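Local atomic coordinates of Plm1 (Streptomyces sp. HK803, PDB entry 4HXY), a protein that probably uses NADPH to reduce a keto group of the growing chain, as the first-module ketoreductase of phoslactomycin polyketide biosynthesis. Residues 7-13 against 170-176. Residues are numbered along the deposited sequence; the frame is centred on the assembly and turned at random.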
loop_
_atom_site.group_PDB
_atom_site.type_symbol
_atom_site.label_atom_id
_atom_site.label_comp_id
_atom_site.label_asym_id
_atom_site.label_seq_id
_atom_site.Cartn_x
_atom_site.Cartn_y
_atom_site.Cartn_z
ATOM N N TRP A 7 -16.019 -2.287 -6.058
ATOM C CA TRP A 7 -15.116 -1.154 -6.276
ATOM C C TRP A 7 -15.214 -0.247 -5.072
ATOM O O TRP A 7 -16.315 0.137 -4.648
ATOM C CB TRP A 7 -15.469 -0.376 -7.530
ATOM C CG TRP A 7 -15.076 -1.068 -8.769
ATOM C CD1 TRP A 7 -15.676 -2.161 -9.326
ATOM C CD2 TRP A 7 -14.000 -0.715 -9.642
ATOM N NE1 TRP A 7 -15.028 -2.512 -10.500
ATOM C CE2 TRP A 7 -13.996 -1.644 -10.706
ATOM C CE3 TRP A 7 -13.047 0.290 -9.632
ATOM C CZ2 TRP A 7 -13.074 -1.572 -11.749
ATOM C CZ3 TRP A 7 -12.111 0.340 -10.653
ATOM C CH2 TRP A 7 -12.138 -0.585 -11.694
ATOM N N PHE A 8 -14.060 0.067 -4.492
ATOM C CA PHE A 8 -14.011 0.894 -3.306
ATOM C C PHE A 8 -12.893 1.915 -3.411
ATOM O O PHE A 8 -12.022 1.823 -4.285
ATOM C CB PHE A 8 -13.819 0.032 -2.035
ATOM C CG PHE A 8 -14.651 -1.213 -2.019
ATOM C CD1 PHE A 8 -14.165 -2.396 -2.540
ATOM C CD2 PHE A 8 -15.924 -1.188 -1.490
ATOM C CE1 PHE A 8 -14.934 -3.554 -2.517
ATOM C CE2 PHE A 8 -16.714 -2.330 -1.467
ATOM C CZ PHE A 8 -16.215 -3.522 -1.984
ATOM N N SER A 9 -12.958 2.911 -2.527
ATOM C CA SER A 9 -11.940 3.944 -2.433
ATOM C C SER A 9 -11.798 4.419 -0.992
ATOM O O SER A 9 -12.763 4.444 -0.257
ATOM C CB SER A 9 -12.325 5.140 -3.293
ATOM O OG SER A 9 -11.254 6.067 -3.364
ATOM N N GLU A 10 -10.597 4.841 -0.639
ATOM C CA GLU A 10 -10.372 5.650 0.540
ATOM C C GLU A 10 -11.108 6.983 0.413
ATOM O O GLU A 10 -11.167 7.584 -0.672
ATOM C CB GLU A 10 -8.870 5.917 0.695
ATOM C CG GLU A 10 -8.507 6.707 1.920
ATOM C CD GLU A 10 -7.080 7.234 1.881
ATOM O OE1 GLU A 10 -6.229 6.669 2.583
ATOM O OE2 GLU A 10 -6.814 8.217 1.151
ATOM N N THR A 11 -11.686 7.453 1.514
ATOM C CA THR A 11 -12.189 8.813 1.598
ATOM C C THR A 11 -11.987 9.303 3.039
ATOM O O THR A 11 -11.517 8.550 3.892
ATOM C CB THR A 11 -13.671 8.909 1.143
ATOM O OG1 THR A 11 -14.038 10.286 1.003
ATOM C CG2 THR A 11 -14.593 8.231 2.159
ATOM N N TRP A 12 -12.296 10.568 3.303
ATOM C CA TRP A 12 -12.031 11.185 4.595
ATOM C C TRP A 12 -13.250 11.964 5.045
ATOM O O TRP A 12 -13.911 12.628 4.224
ATOM C CB TRP A 12 -10.796 12.090 4.542
ATOM C CG TRP A 12 -9.555 11.318 4.268
ATOM C CD1 TRP A 12 -9.115 10.872 3.041
ATOM C CD2 TRP A 12 -8.597 10.848 5.223
ATOM N NE1 TRP A 12 -7.957 10.158 3.184
ATOM C CE2 TRP A 12 -7.614 10.126 4.508
ATOM C CE3 TRP A 12 -8.471 10.966 6.605
ATOM C CZ2 TRP A 12 -6.519 9.536 5.136
ATOM C CZ3 TRP A 12 -7.365 10.395 7.229
ATOM C CH2 TRP A 12 -6.408 9.684 6.485
ATOM N N ARG A 13 -13.569 11.814 6.325
ATOM C CA ARG A 13 -14.695 12.486 6.975
ATOM C C ARG A 13 -14.147 13.557 7.884
ATOM O O ARG A 13 -13.339 13.274 8.782
ATOM C CB ARG A 13 -15.492 11.475 7.792
ATOM C CG ARG A 13 -16.445 12.038 8.845
ATOM C CD ARG A 13 -17.595 12.801 8.230
ATOM N NE ARG A 13 -18.454 13.400 9.253
ATOM C CZ ARG A 13 -19.497 14.178 8.980
ATOM N NH1 ARG A 13 -19.820 14.424 7.717
ATOM N NH2 ARG A 13 -20.227 14.698 9.970
ATOM N N ALA A 170 -11.007 11.894 9.456
ATOM C CA ALA A 170 -10.919 10.458 9.756
ATOM C C ALA A 170 -11.079 9.627 8.502
ATOM O O ALA A 170 -11.957 9.901 7.663
ATOM C CB ALA A 170 -11.977 10.059 10.798
ATOM N N ARG A 171 -10.243 8.594 8.401
ATOM C CA ARG A 171 -10.172 7.736 7.194
ATOM C C ARG A 171 -11.336 6.759 7.132
ATOM O O ARG A 171 -11.724 6.178 8.155
ATOM C CB ARG A 171 -8.870 6.956 7.200
ATOM C CG ARG A 171 -8.536 6.295 5.888
ATOM C CD ARG A 171 -7.118 5.794 5.872
ATOM N NE ARG A 171 -6.832 5.002 4.672
ATOM C CZ ARG A 171 -6.901 3.680 4.587
ATOM N NH1 ARG A 171 -7.265 2.937 5.635
ATOM N NH2 ARG A 171 -6.631 3.105 3.422
ATOM N N ARG A 172 -11.878 6.602 5.929
ATOM C CA ARG A 172 -12.980 5.683 5.669
ATOM C C ARG A 172 -12.755 4.928 4.376
ATOM O O ARG A 172 -12.029 5.411 3.483
ATOM C CB ARG A 172 -14.268 6.462 5.518
ATOM C CG ARG A 172 -14.656 7.295 6.732
ATOM C CD ARG A 172 -15.088 6.425 7.866
ATOM N NE ARG A 172 -15.541 7.232 9.005
ATOM C CZ ARG A 172 -14.877 7.430 10.143
ATOM N NH1 ARG A 172 -13.681 6.893 10.346
ATOM N NH2 ARG A 172 -15.431 8.168 11.116
ATOM N N LEU A 173 -13.356 3.748 4.276
ATOM C CA LEU A 173 -13.354 2.957 3.045
ATOM C C LEU A 173 -14.788 2.869 2.592
ATOM O O LEU A 173 -15.648 2.462 3.377
ATOM C CB LEU A 173 -12.761 1.559 3.293
ATOM C CG LEU A 173 -12.474 0.552 2.169
ATOM C CD1 LEU A 173 -13.746 -0.191 1.778
ATOM C CD2 LEU A 173 -11.765 1.234 0.953
ATOM N N VAL A 174 -15.062 3.346 1.384
ATOM C CA VAL A 174 -16.427 3.379 0.838
ATOM C C VAL A 174 -16.491 2.808 -0.578
ATOM O O VAL A 174 -15.485 2.713 -1.273
ATOM C CB VAL A 174 -16.981 4.798 0.816
ATOM C CG1 VAL A 174 -17.167 5.315 2.259
ATOM C CG2 VAL A 174 -16.099 5.729 -0.034
ATOM N N THR A 175 -17.693 2.441 -1.013
ATOM C CA THR A 175 -17.900 2.086 -2.403
ATOM C C THR A 175 -17.669 3.282 -3.334
ATOM O O THR A 175 -17.832 4.447 -2.953
ATOM C CB THR A 175 -19.319 1.531 -2.668
ATOM O OG1 THR A 175 -20.290 2.540 -2.389
ATOM C CG2 THR A 175 -19.563 0.276 -1.813
ATOM N N THR A 176 -17.204 2.982 -4.546
ATOM C CA THR A 176 -17.208 3.949 -5.653
ATOM C C THR A 176 -17.868 3.329 -6.866
ATOM O O THR A 176 -18.021 2.108 -6.950
ATOM C CB THR A 176 -15.809 4.361 -6.155
ATOM O OG1 THR A 176 -15.067 3.189 -6.553
ATOM C CG2 THR A 176 -15.073 5.163 -5.142
HETATM O O HOH W 1 -12.643 2.828 -6.774
HETATM O O HOH W 2 -5.048 4.115 1.243
#
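Ser9 and Val174, Thr11 and Arg172, and Arg13 and Ala170 are the hydrogen-bonded pairs of an antiparallel ladder between strands 6-14 and 167-175. This two-stranded link joins the two Rossmann-like halves of the ketoreductase: strand 6-14 also pairs with strand 408-412 on the NADPH-binding side, and strand 167-175 with strand 160-164 of the other half. Each of the three pairs exchanges two backbone bonds, Ser9 N to Val174 O at 2.8 Å among them. Thr176 N adds one to Trp7 O.

Polar side chains meet on the face carrying Glu10, Trp12 and Arg171. Arg171 NE forms a salt bridge with Glu10 OE1 at 2.7 Å, the oxygen using its anti lone pair and lying in the guanidinium plane, although carboxylate and guanidinium planes are 87° apart. A water bridges the same OE1 to Arg171 NH2. Trp12 NE1 approaches Glu10 OE2 (3.0 Å) from above the carboxylate plane, so both oxygens are gripped. Gln160 and the backbone of Ile326 take Arg171 NH1.

Arg171 runs across the Trp12 indole, its chain extended from CG to NE and CG turned opposite the backbone N (chi1 -167°), which sets CB over the six-membered ring, 3.8 Å from the centroid, in a CH-pi contact. Losing the indole to an alanine here is likely to leave Arg171 CB and CG without the ring on that side and Glu10 OE2 without its N-H donor.

Apolar contacts continue along the ladder: Thr11 CG2 meets Val174 CG2 on the opposite face, and Phe8 CB lies 3.8 Å from Leu173 CD2.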